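Local atomic coordinates of glycinin A3B4 subunit (Glycine max, PDB entry 2D5F), a protein that serves as an 11S globulin seed storage protein of soybean, a bicupin subunit that assembles into hexamers. Residues P64-I69 / T149-N154; I78-P83 / K113-N118; D109-I114 / S245-K250; R161-A166 / G202-G207. One frame throughout, in Å; residues are numbered along the deposited sequence.

All four contacts involve the N-terminal cupin region of this two-cupin chain, and each touches the second subunit. Contact 1 joins the start of strand 67-73 to the loop that follows strand 141-147; contact 2, on neighbouring strands 75-80 and 107-118, is nested along the chain inside the loop that contact 1 closes. Contact 3 shares Lys-113 and Ile-114 with contact 2, their centres about 9 Å apart, and reaches out to the distant segment 245-250. Contact 4, nested inside contact 3, lies about 19 Å from contact 1 between centres, yet the Tyr-65 hydroxyl meets Arg-161 N there. Contacts 1, 3 and 4 tie barrel strands to loops, whereas contact 2 joins two strands of one sheet.

Contact 1: P64-I69 / T149-N154; sequences PYPQMI and TSNFNN
At the rim of the N-terminal cupin barrel, where the chain enters strand 67-73, Tyr-65 meets Thr-149 and Asn-154 of the loop that follows strand 141-147. The Thr-149 methyl CG2 sits over one face of the Tyr-65 ring, 4.0 Å from the ring centroid, in a CH-pi contact displaced toward the rim beside CE1 and CZ. With CG between the backbone N and the carbonyl carbon (chi1 40°), the ring lies alongside Thr-149, and its hydroxyl continues to Arg-161 N. Asn-154 runs beside the same ring, its amide plane turned 48° from it and ND2 3.8 Å from Tyr-65 CD1. That amide is held by a bond from ND2 to Thr-149 O, 2.8 Å long and directed at a lone pair. Within the loop, Asn-151 to Asn-154 form a type I turn, reinforced by an Asx turn in which Asn-151 OD1 accepts from Asn-153 N at 2.7 Å. The amide carbon CG of Asn-151 meets Pro-66 CD at 3.6 Å, the two side chains crossing nearly at right angles. Pro-64 O, buried without a hydrogen-bond partner, receives a CA-H...O contact from Asn-154 CA at 3.3 Å.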
loop_
_atom_site.group_PDB
_atom_site.type_symbol
_atom_site.label_atom_id
_atom_site.label_comp_id
_atom_site.label_asym_id
_atom_site.label_seq_id
_atom_site.Cartn_x
_atom_site.Cartn_y
_atom_site.Cartn_z
ATOM N N PRO B 64 -6.788 -8.061 24.196
ATOM C CA PRO B 64 -5.778 -7.302 23.446
ATOM C C PRO B 64 -5.059 -8.018 22.303
ATOM O O PRO B 64 -3.905 -7.715 22.007
ATOM C CB PRO B 64 -4.816 -6.855 24.541
ATOM C CG PRO B 64 -4.800 -8.047 25.443
ATOM C CD PRO B 64 -6.276 -8.442 25.525
ATOM N N TYR B 65 -5.737 -8.964 21.663
ATOM C CA TYR B 65 -5.161 -9.690 20.533
ATOM C C TYR B 65 -6.322 -10.264 19.745
ATOM O O TYR B 65 -7.433 -10.352 20.251
ATOM C CB TYR B 65 -4.230 -10.822 21.004
ATOM C CG TYR B 65 -4.750 -11.581 22.208
ATOM C CD1 TYR B 65 -4.320 -11.259 23.500
ATOM C CD2 TYR B 65 -5.705 -12.588 22.063
ATOM C CE1 TYR B 65 -4.829 -11.920 24.618
ATOM C CE2 TYR B 65 -6.224 -13.252 23.172
ATOM C CZ TYR B 65 -5.782 -12.912 24.448
ATOM O OH TYR B 65 -6.311 -13.553 25.550
ATOM N N PRO B 66 -6.096 -10.630 18.482
ATOM C CA PRO B 66 -7.252 -11.177 17.775
ATOM C C PRO B 66 -7.526 -12.629 18.136
ATOM O O PRO B 66 -6.662 -13.325 18.670
ATOM C CB PRO B 66 -6.888 -10.983 16.303
ATOM C CG PRO B 66 -5.414 -11.018 16.291
ATOM C CD PRO B 66 -5.000 -10.301 17.553
ATOM N N GLN B 67 -8.759 -13.057 17.885
ATOM C CA GLN B 67 -9.165 -14.434 18.129
ATOM C C GLN B 67 -9.792 -14.920 16.834
ATOM O O GLN B 67 -10.489 -14.164 16.152
ATOM C CB GLN B 67 -10.233 -14.535 19.225
ATOM C CG GLN B 67 -9.803 -14.144 20.623
ATOM C CD GLN B 67 -10.944 -14.269 21.624
ATOM O OE1 GLN B 67 -11.505 -15.349 21.810
ATOM N NE2 GLN B 67 -11.294 -13.159 22.266
ATOM N N MET B 68 -9.520 -16.167 16.481
ATOM C CA MET B 68 -10.132 -16.762 15.304
ATOM C C MET B 68 -10.898 -17.941 15.880
ATOM O O MET B 68 -10.310 -18.832 16.482
ATOM C CB MET B 68 -9.094 -17.240 14.305
ATOM C CG MET B 68 -9.728 -17.930 13.112
ATOM S SD MET B 68 -8.562 -18.214 11.793
ATOM C CE MET B 68 -8.898 -16.789 10.790
ATOM N N ILE B 69 -12.213 -17.928 15.710
ATOM C CA ILE B 69 -13.064 -18.968 16.264
ATOM C C ILE B 69 -13.772 -19.802 15.204
ATOM O O ILE B 69 -14.242 -19.276 14.194
ATOM C CB ILE B 69 -14.146 -18.338 17.153
ATOM C CG1 ILE B 69 -13.505 -17.340 18.117
ATOM C CG2 ILE B 69 -14.894 -19.418 17.927
ATOM C CD1 ILE B 69 -14.507 -16.452 18.824
ATOM N N THR B 149 -2.237 -14.702 21.125
ATOM C CA THR B 149 -1.540 -13.890 22.124
ATOM C C THR B 149 -0.227 -13.261 21.653
ATOM O O THR B 149 0.131 -12.175 22.098
ATOM C CB THR B 149 -1.218 -14.711 23.395
ATOM O OG1 THR B 149 -0.587 -15.941 23.019
ATOM C CG2 THR B 149 -2.484 -15.012 24.189
ATOM N N SER B 150 0.495 -13.938 20.765
ATOM C CA SER B 150 1.766 -13.415 20.285
ATOM C C SER B 150 1.616 -12.402 19.152
ATOM O O SER B 150 2.607 -11.866 18.667
ATOM C CB SER B 150 2.676 -14.560 19.821
ATOM O OG SER B 150 2.172 -15.187 18.648
ATOM N N ASN B 151 0.383 -12.138 18.734
ATOM C CA ASN B 151 0.151 -11.184 17.650
ATOM C C ASN B 151 0.844 -9.850 17.924
ATOM O O ASN B 151 0.842 -9.354 19.046
ATOM C CB ASN B 151 -1.348 -10.958 17.442
ATOM C CG ASN B 151 -1.640 -9.995 16.298
ATOM O OD1 ASN B 151 -1.724 -8.784 16.492
ATOM N ND2 ASN B 151 -1.772 -10.535 15.098
ATOM N N PHE B 152 1.430 -9.280 16.879
ATOM C CA PHE B 152 2.142 -8.012 16.969
ATOM C C PHE B 152 1.327 -6.904 17.638
ATOM O O PHE B 152 1.889 -6.045 18.311
ATOM C CB PHE B 152 2.548 -7.562 15.561
ATOM C CG PHE B 152 3.553 -6.449 15.542
ATOM C CD1 PHE B 152 4.877 -6.681 15.905
ATOM C CD2 PHE B 152 3.183 -5.168 15.137
ATOM C CE1 PHE B 152 5.824 -5.655 15.867
ATOM C CE2 PHE B 152 4.123 -4.134 15.096
ATOM C CZ PHE B 152 5.446 -4.380 15.460
ATOM N N ASN B 153 0.007 -6.927 17.453
ATOM C CA ASN B 153 -0.884 -5.912 18.024
ATOM C C ASN B 153 -1.012 -5.964 19.551
ATOM O O ASN B 153 -1.505 -5.017 20.164
ATOM C CB ASN B 153 -2.292 -6.027 17.418
ATOM C CG ASN B 153 -2.341 -5.631 15.948
ATOM O OD1 ASN B 153 -1.938 -4.524 15.577
ATOM N ND2 ASN B 153 -2.846 -6.533 15.106
ATOM N N ASN B 154 -0.589 -7.070 20.157
ATOM C CA ASN B 154 -0.665 -7.217 21.609
ATOM C C ASN B 154 0.588 -6.589 22.201
ATOM O O ASN B 154 1.672 -7.162 22.130
ATOM C CB ASN B 154 -0.761 -8.700 21.997
ATOM C CG ASN B 154 -0.784 -8.915 23.506
ATOM O OD1 ASN B 154 -0.884 -7.964 24.287
ATOM N ND2 ASN B 154 -0.692 -10.167 23.919
#

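Contact 2: I78-P83 / K113-N118; sequences IGFAFP and KIRHFN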
loop_
_atom_site.group_PDB
_atom_site.type_symbol
_atom_site.label_atom_id
_atom_site.label_comp_id
_atom_site.label_asym_id
_atom_site.label_seq_id
_atom_site.Cartn_x
_atom_site.Cartn_y
_atom_site.Cartn_z
ATOM N N ILE B 78 -23.637 -13.227 17.041
ATOM C CA ILE B 78 -22.553 -12.531 17.704
ATOM C C ILE B 78 -22.705 -11.051 17.385
ATOM O O ILE B 78 -23.071 -10.682 16.267
ATOM C CB ILE B 78 -21.176 -13.025 17.207
ATOM C CG1 ILE B 78 -20.061 -12.196 17.858
ATOM C CG2 ILE B 78 -21.116 -12.941 15.680
ATOM C CD1 ILE B 78 -18.652 -12.729 17.604
ATOM N N GLY B 79 -22.443 -10.210 18.374
ATOM C CA GLY B 79 -22.539 -8.783 18.166
ATOM C C GLY B 79 -21.288 -8.106 18.683
ATOM O O GLY B 79 -20.773 -8.477 19.735
ATOM N N PHE B 80 -20.782 -7.132 17.933
ATOM C CA PHE B 80 -19.595 -6.403 18.350
ATOM C C PHE B 80 -19.960 -4.966 18.672
ATOM O O PHE B 80 -21.024 -4.482 18.285
ATOM C CB PHE B 80 -18.542 -6.368 17.242
ATOM C CG PHE B 80 -18.095 -7.716 16.772
ATOM C CD1 PHE B 80 -18.851 -8.429 15.851
ATOM C CD2 PHE B 80 -16.887 -8.249 17.208
ATOM C CE1 PHE B 80 -18.406 -9.646 15.365
ATOM C CE2 PHE B 80 -16.434 -9.467 16.727
ATOM C CZ PHE B 80 -17.192 -10.168 15.803
ATOM N N ALA B 81 -19.066 -4.284 19.378
ATOM C CA ALA B 81 -19.265 -2.881 19.711
ATOM C C ALA B 81 -18.098 -2.093 19.101
ATOM O O ALA B 81 -17.076 -1.894 19.748
ATOM C CB ALA B 81 -19.300 -2.682 21.236
ATOM N N PHE B 82 -18.251 -1.673 17.847
ATOM C CA PHE B 82 -17.214 -0.898 17.176
ATOM C C PHE B 82 -17.310 0.532 17.680
ATOM O O PHE B 82 -18.364 1.163 17.597
ATOM C CB PHE B 82 -17.390 -0.964 15.658
ATOM C CG PHE B 82 -16.898 -2.248 15.054
ATOM C CD1 PHE B 82 -17.641 -3.419 15.164
ATOM C CD2 PHE B 82 -15.661 -2.298 14.415
ATOM C CE1 PHE B 82 -17.158 -4.627 14.645
ATOM C CE2 PHE B 82 -15.168 -3.499 13.893
ATOM C CZ PHE B 82 -15.922 -4.666 14.010
ATOM N N PRO B 83 -16.201 1.068 18.199
ATOM C CA PRO B 83 -16.173 2.431 18.738
ATOM C C PRO B 83 -16.565 3.547 17.781
ATOM O O PRO B 83 -16.040 3.643 16.677
ATOM C CB PRO B 83 -14.735 2.571 19.232
ATOM C CG PRO B 83 -13.960 1.760 18.205
ATOM C CD PRO B 83 -14.834 0.519 18.072
ATOM N N LYS B 113 -25.149 -3.872 14.170
ATOM C CA LYS B 113 -25.485 -5.070 13.415
ATOM C C LYS B 113 -25.341 -6.386 14.172
ATOM O O LYS B 113 -24.377 -6.597 14.910
ATOM C CB LYS B 113 -24.641 -5.124 12.141
ATOM C CG LYS B 113 -24.953 -6.316 11.240
ATOM C CD LYS B 113 -24.078 -6.314 9.994
ATOM C CE LYS B 113 -24.428 -7.479 9.077
ATOM N NZ LYS B 113 -23.744 -7.351 7.760
ATOM N N ILE B 114 -26.316 -7.270 13.982
ATOM C CA ILE B 114 -26.293 -8.585 14.603
ATOM C C ILE B 114 -25.879 -9.556 13.513
ATOM O O ILE B 114 -26.489 -9.590 12.445
ATOM C CB ILE B 114 -27.686 -9.004 15.139
ATOM C CG1 ILE B 114 -28.135 -8.033 16.235
ATOM C CG2 ILE B 114 -27.637 -10.432 15.677
ATOM C CD1 ILE B 114 -27.145 -7.897 17.382
ATOM N N ARG B 115 -24.834 -10.331 13.772
ATOM C CA ARG B 115 -24.356 -11.285 12.788
ATOM C C ARG B 115 -24.685 -12.698 13.238
ATOM O O ARG B 115 -24.464 -13.063 14.392
ATOM C CB ARG B 115 -22.843 -11.135 12.592
ATOM C CG ARG B 115 -22.391 -9.728 12.175
ATOM C CD ARG B 115 -21.425 -9.155 13.207
ATOM N NE ARG B 115 -21.003 -7.780 12.927
ATOM C CZ ARG B 115 -20.110 -7.431 12.007
ATOM N NH1 ARG B 115 -19.801 -6.154 11.838
ATOM N NH2 ARG B 115 -19.521 -8.353 11.260
ATOM N N HIS B 116 -25.220 -13.490 12.318
ATOM C CA HIS B 116 -25.584 -14.866 12.607
ATOM C C HIS B 116 -24.484 -15.817 12.171
ATOM O O HIS B 116 -23.784 -15.555 11.195
ATOM C CB HIS B 116 -26.882 -15.218 11.880
ATOM C CG HIS B 116 -28.072 -14.459 12.374
ATOM N ND1 HIS B 116 -28.853 -14.899 13.420
ATOM C CD2 HIS B 116 -28.587 -13.264 11.996
ATOM C CE1 HIS B 116 -29.799 -14.009 13.664
ATOM N NE2 HIS B 116 -29.658 -13.008 12.815
ATOM N N PHE B 117 -24.330 -16.917 12.902
ATOM C CA PHE B 117 -23.330 -17.911 12.560
ATOM C C PHE B 117 -23.899 -19.310 12.722
ATOM O O PHE B 117 -24.870 -19.521 13.458
ATOM C CB PHE B 117 -22.068 -17.762 13.427
ATOM C CG PHE B 117 -22.308 -17.916 14.905
ATOM C CD1 PHE B 117 -22.415 -16.796 15.727
ATOM C CD2 PHE B 117 -22.416 -19.183 15.477
ATOM C CE1 PHE B 117 -22.624 -16.934 17.099
ATOM C CE2 PHE B 117 -22.627 -19.332 16.843
ATOM C CZ PHE B 117 -22.731 -18.202 17.657
ATOM N N ASN B 118 -23.282 -20.257 12.026
ATOM C CA ASN B 118 -23.687 -21.653 12.065
ATOM C C ASN B 118 -22.435 -22.514 12.154
ATOM O O ASN B 118 -21.318 -22.028 11.945
ATOM C CB ASN B 118 -24.454 -22.018 10.790
ATOM C CG ASN B 118 -25.766 -21.281 10.671
ATOM O OD1 ASN B 118 -26.675 -21.485 11.472
ATOM N ND2 ASN B 118 -25.873 -20.415 9.669
#
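Ile-78 and Arg-115 form the tight end of this contact, an antiparallel hydrogen-bonded pair in which Ile-78 N donates to Arg-115 O at 2.8 Å and Arg-115 N returns a bond to Ile-78 O at 3.1 Å. The branch methyl CG2 of Ile-78 packs 4.0 Å from Arg-115 CB, while Phe-117 turns the edge of its ring toward Ile-78 N, its CE1 3.8 Å away. This pair joins strands 75-80 and 107-118 in a sheet of the N-terminal cupin barrel. The two short strands run antiparallel with their directions 147° apart; past the bonded pair, side chains carry the contact. The Arg-115 chain, bent at chi2 (120°), brings CD in plane against the edge of the Phe-80 ring, 3.7 Å from CE1, with Phe-80 CD1 over one face of the guanidinium. The two planes stand 78° apart. Arg-115 NH1 lies 4.1 Å from Phe-82 CE1, a looser approach, and NH2 bonds to Met-329 O. Cut back to alanine, this position would probably deprive Met-329 O of the guanidinium donor and open a gap beside the two phenylalanine rings. Toward the partly exposed side the contact thins at Lys-113, whose ammonium group leads away to a salt bridge with Asp-342 of a third subunit.

Contact 3: D109-I114 / S245-K250; sequences DSHQKI and SVISPK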
loop_
_atom_site.group_PDB
_atom_site.type_symbol
_atom_site.label_atom_id
_atom_site.label_comp_id
_atom_site.label_asym_id
_atom_site.label_seq_id
_atom_site.Cartn_x
_atom_site.Cartn_y
_atom_site.Cartn_z
ATOM N N ASP B 109 -35.409 0.989 20.863
ATOM C CA ASP B 109 -34.079 0.423 21.035
ATOM C C ASP B 109 -33.316 0.529 19.724
ATOM O O ASP B 109 -33.908 0.573 18.642
ATOM C CB ASP B 109 -34.135 -1.055 21.450
ATOM C CG ASP B 109 -32.754 -1.609 21.829
ATOM O OD1 ASP B 109 -32.567 -2.841 21.842
ATOM O OD2 ASP B 109 -31.847 -0.808 22.127
ATOM N N SER B 110 -31.997 0.591 19.836
ATOM C CA SER B 110 -31.125 0.645 18.676
ATOM C C SER B 110 -29.793 0.075 19.133
ATOM O O SER B 110 -29.421 0.198 20.303
ATOM C CB SER B 110 -30.960 2.083 18.161
ATOM O OG SER B 110 -30.309 2.911 19.104
ATOM N N HIS B 111 -29.099 -0.585 18.217
ATOM C CA HIS B 111 -27.804 -1.179 18.514
ATOM C C HIS B 111 -27.090 -1.444 17.197
ATOM O O HIS B 111 -27.601 -1.086 16.135
ATOM C CB HIS B 111 -27.980 -2.477 19.325
ATOM C CG HIS B 111 -28.907 -3.478 18.702
ATOM N ND1 HIS B 111 -28.570 -4.213 17.584
ATOM C CD2 HIS B 111 -30.141 -3.895 19.068
ATOM C CE1 HIS B 111 -29.557 -5.044 17.293
ATOM N NE2 HIS B 111 -30.522 -4.873 18.177
ATOM N N GLN B 112 -25.914 -2.054 17.253
ATOM C CA GLN B 112 -25.181 -2.328 16.025
ATOM C C GLN B 112 -25.604 -3.648 15.397
ATOM O O GLN B 112 -26.334 -4.431 15.999
ATOM C CB GLN B 112 -23.659 -2.283 16.277
ATOM C CG GLN B 112 -23.163 -0.865 16.536
ATOM C CD GLN B 112 -21.665 -0.751 16.790
ATOM O OE1 GLN B 112 -21.182 0.307 17.203
ATOM N NE2 GLN B 112 -20.927 -1.826 16.545
ATOM N N LYS B 113 -25.149 -3.872 14.170
ATOM C CA LYS B 113 -25.485 -5.070 13.415
ATOM C C LYS B 113 -25.341 -6.386 14.172
ATOM O O LYS B 113 -24.377 -6.597 14.910
ATOM C CB LYS B 113 -24.641 -5.124 12.141
ATOM C CG LYS B 113 -24.953 -6.316 11.240
ATOM C CD LYS B 113 -24.078 -6.314 9.994
ATOM C CE LYS B 113 -24.428 -7.479 9.077
ATOM N NZ LYS B 113 -23.744 -7.351 7.760
ATOM N N ILE B 114 -26.316 -7.270 13.982
ATOM C CA ILE B 114 -26.293 -8.585 14.603
ATOM C C ILE B 114 -25.879 -9.556 13.513
ATOM O O ILE B 114 -26.489 -9.590 12.445
ATOM C CB ILE B 114 -27.686 -9.004 15.139
ATOM C CG1 ILE B 114 -28.135 -8.033 16.235
ATOM C CG2 ILE B 114 -27.637 -10.432 15.677
ATOM C CD1 ILE B 114 -27.145 -7.897 17.382
ATOM N N SER B 245 -34.197 -11.373 22.898
ATOM C CA SER B 245 -34.784 -10.689 21.750
ATOM C C SER B 245 -33.936 -9.474 21.389
ATOM O O SER B 245 -33.662 -8.624 22.242
ATOM C CB SER B 245 -36.210 -10.217 22.059
ATOM O OG SER B 245 -37.057 -11.311 22.363
ATOM N N VAL B 246 -33.520 -9.401 20.129
ATOM C CA VAL B 246 -32.730 -8.278 19.635
ATOM C C VAL B 246 -33.281 -7.922 18.266
ATOM O O VAL B 246 -34.012 -8.704 17.668
ATOM C CB VAL B 246 -31.224 -8.632 19.468
ATOM C CG1 VAL B 246 -30.654 -9.167 20.773
ATOM C CG2 VAL B 246 -31.048 -9.646 18.343
ATOM N N ILE B 247 -32.931 -6.745 17.767
ATOM C CA ILE B 247 -33.402 -6.330 16.456
ATOM C C ILE B 247 -32.627 -7.102 15.396
ATOM O O ILE B 247 -31.393 -7.105 15.405
ATOM C CB ILE B 247 -33.179 -4.826 16.241
ATOM C CG1 ILE B 247 -33.836 -4.038 17.379
ATOM C CG2 ILE B 247 -33.770 -4.398 14.908
ATOM C CD1 ILE B 247 -33.470 -2.571 17.395
ATOM N N SER B 248 -33.347 -7.770 14.498
ATOM C CA SER B 248 -32.712 -8.531 13.425
ATOM C C SER B 248 -33.742 -9.047 12.429
ATOM O O SER B 248 -34.822 -9.493 12.815
ATOM C CB SER B 248 -31.916 -9.708 13.996
ATOM O OG SER B 248 -31.168 -10.357 12.978
ATOM N N PRO B 249 -33.423 -8.980 11.123
ATOM C CA PRO B 249 -34.334 -9.447 10.070
ATOM C C PRO B 249 -34.637 -10.933 10.221
ATOM O O PRO B 249 -35.685 -11.417 9.805
ATOM C CB PRO B 249 -33.561 -9.146 8.787
ATOM C CG PRO B 249 -32.738 -7.942 9.164
ATOM C CD PRO B 249 -32.241 -8.321 10.537
ATOM N N LYS B 250 -33.698 -11.646 10.826
ATOM C CA LYS B 250 -33.815 -13.079 11.049
ATOM C C LYS B 250 -33.596 -13.315 12.539
ATOM O O LYS B 250 -32.585 -12.874 13.093
ATOM C CB LYS B 250 -32.740 -13.800 10.230
ATOM C CG LYS B 250 -32.501 -15.257 10.587
ATOM C CD LYS B 250 -31.206 -15.745 9.941
ATOM C CE LYS B 250 -30.881 -17.170 10.344
ATOM N NZ LYS B 250 -31.960 -18.106 9.925
HETATM O O HOH W 1 -28.997 -9.622 11.580
#
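His-111 and Ile-247 make the single direct hydrogen bond between these segments: Ile-247 N donates to His-111 NE2 over 3.1 Å, with an N-H...N angle of 143° and the donor almost exactly in the imidazole plane. The other ring nitrogen, ND1, donates to Gln-112 O at 2.7 Å, again in the ring plane, so the imidazole is fixed in rotation from both nitrogens. With CG set between the backbone N and the carbonyl carbon (chi1 54°), the ring is carried across to the other segment. A leucine in its place would probably leave Ile-247 N and Gln-112 O each without its present partner.

The water-mediated link lies farther along, where water 1 donates both to Ile-114 O and to Ser-248 OG, each at 2.7 Å. The same serine hydroxyl donates to Lys-250 O, and His-116 is a further partner. Through these bonds the long connection after strand 237-239 is laid against strand 107-118, which belongs to the curled sheet of the N-terminal cupin barrel.

Ile-114 CG1 and Val-246 CG2, 3.9 Å apart, form the apolar pair. Other aliphatic carbons make van der Waals contacts with polar atoms: Ile-247 crosses the imidazole with CB 3.3 Å from His-111 NE2, and its terminal CD1 reaches Asp-109 O at 3.4 Å. Ile-114 CG1 also lies against Ile-247 O, a carbonyl oxygen buried with no hydrogen-bond partner.

Charge enters from a neighbouring chain: Asp-109 OD2 forms a salt bridge with Lys-482 of the second subunit, whose Pro-463 packs on Val-246.

Contact 4: R161-A166 / G202-G207; sequences RVFYLA and GSVLSG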
loop_
_atom_site.group_PDB
_atom_site.type_symbol
_atom_site.label_atom_id
_atom_site.label_comp_id
_atom_site.label_asym_id
_atom_site.label_seq_id
_atom_site.Cartn_x
_atom_site.Cartn_y
_atom_site.Cartn_z
ATOM N N ARG B 161 -5.594 -12.639 28.156
ATOM C CA ARG B 161 -6.331 -11.757 29.057
ATOM C C ARG B 161 -7.731 -11.539 28.519
ATOM O O ARG B 161 -7.908 -11.367 27.316
ATOM C CB ARG B 161 -5.667 -10.377 29.153
ATOM C CG ARG B 161 -4.311 -10.293 29.826
ATOM C CD ARG B 161 -3.888 -8.829 29.868
ATOM N NE ARG B 161 -2.749 -8.572 30.747
ATOM C CZ ARG B 161 -1.499 -8.943 30.490
ATOM N NH1 ARG B 161 -0.533 -8.659 31.356
ATOM N NH2 ARG B 161 -1.213 -9.595 29.367
ATOM N N VAL B 162 -8.715 -11.518 29.415
ATOM C CA VAL B 162 -10.099 -11.276 29.027
ATOM C C VAL B 162 -10.674 -10.163 29.900
ATOM O O VAL B 162 -10.770 -10.300 31.123
ATOM C CB VAL B 162 -10.979 -12.537 29.192
ATOM C CG1 VAL B 162 -12.383 -12.266 28.633
ATOM C CG2 VAL B 162 -10.351 -13.713 28.467
ATOM N N PHE B 163 -11.032 -9.049 29.272
ATOM C CA PHE B 163 -11.604 -7.919 29.990
ATOM C C PHE B 163 -13.124 -7.986 29.877
ATOM O O PHE B 163 -13.680 -7.725 28.810
ATOM C CB PHE B 163 -11.104 -6.589 29.405
ATOM C CG PHE B 163 -9.629 -6.346 29.597
ATOM C CD1 PHE B 163 -8.685 -7.077 28.874
ATOM C CD2 PHE B 163 -9.183 -5.395 30.510
ATOM C CE1 PHE B 163 -7.317 -6.862 29.062
ATOM C CE2 PHE B 163 -7.817 -5.171 30.707
ATOM C CZ PHE B 163 -6.881 -5.905 29.982
ATOM N N TYR B 164 -13.805 -8.348 30.963
ATOM C CA TYR B 164 -15.261 -8.419 30.912
ATOM C C TYR B 164 -15.887 -7.073 31.224
ATOM O O TYR B 164 -15.460 -6.374 32.145
ATOM C CB TYR B 164 -15.809 -9.484 31.878
ATOM C CG TYR B 164 -15.818 -10.875 31.289
ATOM C CD1 TYR B 164 -14.773 -11.768 31.533
ATOM C CD2 TYR B 164 -16.843 -11.277 30.428
ATOM C CE1 TYR B 164 -14.747 -13.030 30.926
ATOM C CE2 TYR B 164 -16.825 -12.524 29.819
ATOM C CZ TYR B 164 -15.777 -13.395 30.068
ATOM O OH TYR B 164 -15.756 -14.617 29.440
ATOM N N LEU B 165 -16.886 -6.703 30.433
ATOM C CA LEU B 165 -17.591 -5.448 30.633
ATOM C C LEU B 165 -18.766 -5.656 31.587
ATOM O O LEU B 165 -19.327 -4.698 32.116
ATOM C CB LEU B 165 -18.098 -4.915 29.290
ATOM C CG LEU B 165 -17.040 -4.279 28.385
ATOM C CD1 LEU B 165 -17.534 -4.225 26.961
ATOM C CD2 LEU B 165 -16.717 -2.891 28.901
ATOM N N ALA B 166 -19.138 -6.914 31.802
ATOM C CA ALA B 166 -20.256 -7.234 32.685
ATOM C C ALA B 166 -20.078 -8.567 33.392
ATOM O O ALA B 166 -19.234 -9.379 33.014
ATOM C CB ALA B 166 -21.564 -7.250 31.891
ATOM N N GLY B 202 -13.334 -10.354 38.046
ATOM C CA GLY B 202 -14.215 -9.213 38.222
ATOM C C GLY B 202 -14.314 -8.478 36.895
ATOM O O GLY B 202 -13.392 -8.552 36.084
ATOM N N SER B 203 -15.423 -7.782 36.660
ATOM C CA SER B 203 -15.592 -7.030 35.420
ATOM C C SER B 203 -14.776 -5.748 35.540
ATOM O O SER B 203 -14.342 -5.390 36.632
ATOM C CB SER B 203 -17.065 -6.686 35.204
ATOM O OG SER B 203 -17.508 -5.775 36.190
ATOM N N VAL B 204 -14.556 -5.055 34.430
ATOM C CA VAL B 204 -13.786 -3.825 34.491
ATOM C C VAL B 204 -14.589 -2.745 35.201
ATOM O O VAL B 204 -14.026 -1.845 35.831
ATOM C CB VAL B 204 -13.379 -3.345 33.083
ATOM C CG1 VAL B 204 -12.458 -4.379 32.447
ATOM C CG2 VAL B 204 -14.606 -3.118 32.222
ATOM N N LEU B 205 -15.910 -2.857 35.122
ATOM C CA LEU B 205 -16.790 -1.887 35.761
ATOM C C LEU B 205 -16.798 -2.041 37.283
ATOM O O LEU B 205 -16.988 -1.064 38.006
ATOM C CB LEU B 205 -18.207 -2.020 35.191
ATOM C CG LEU B 205 -18.692 -0.885 34.279
ATOM C CD1 LEU B 205 -17.554 -0.358 33.441
ATOM C CD2 LEU B 205 -19.827 -1.380 33.400
ATOM N N SER B 206 -16.571 -3.258 37.769
ATOM C CA SER B 206 -16.553 -3.493 39.212
ATOM C C SER B 206 -15.336 -2.832 39.860
ATOM O O SER B 206 -15.221 -2.794 41.085
ATOM C CB SER B 206 -16.550 -4.996 39.518
ATOM O OG SER B 206 -15.318 -5.603 39.168
ATOM N N GLY B 207 -14.436 -2.305 39.032
ATOM C CA GLY B 207 -13.242 -1.652 39.541
ATOM C C GLY B 207 -13.464 -0.184 39.862
ATOM O O GLY B 207 -12.582 0.477 40.409
HETATM O O HOH W 2 -12.568 -8.612 33.475
#
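Tyr-164 O accepts the direct hydrogen bond of this contact from Val-204 N, 2.8 Å long and nearly straight at 165°, with the donor almost in line with the C=O bond. Carbon atoms crowd round the same oxygen: Ser-203 CA lies 3.3 Å from Tyr-164 O, and both Val-204 methyls lie close to it, CG2 the nearer at 3.4 Å. Water 2 adds a second bridge between the backbones, accepting from Tyr-164 N and donating to Gly-202 O.

The two methyls of Val-204 divide the apolar work. CG1, anti to the carbonyl carbon (chi1 -63°), comes in the ring plane to the edge of Phe-163 at CD2, 3.9 Å away. CG2 turns instead to Leu-165 CD2, also at 3.9 Å, the two side chains crossing at a slant. Farther along, Leu-205 CD2 rests against Leu-165 O at 3.6 Å, while Ser-203 CB packs near the carbonyl carbon of Ala-166.

Segment 202-207 is shaped locally by an ST motif, in which Ser-203 OG accepts from Ser-206 N. The Ser-206 hydroxyl answers with a bond to Ser-203 O at 2.7 Å, so two bonds link Ser-203 and Ser-206.

On the neighbouring subunit, Tyr-471 bonds to Leu-165 O and Ile-455 packs on Leu-205, placing the junction at a subunit interface. The Tyr-164 hydroxyl leaves the contact for Glu-172 and His-58, the latter a carbonate-pocket residue. Strand 163-164 pairs antiparallel with strand 56-62, so the contact lays the chain leading to helix 210-216 along a short strand of the N-terminal cupin sheet.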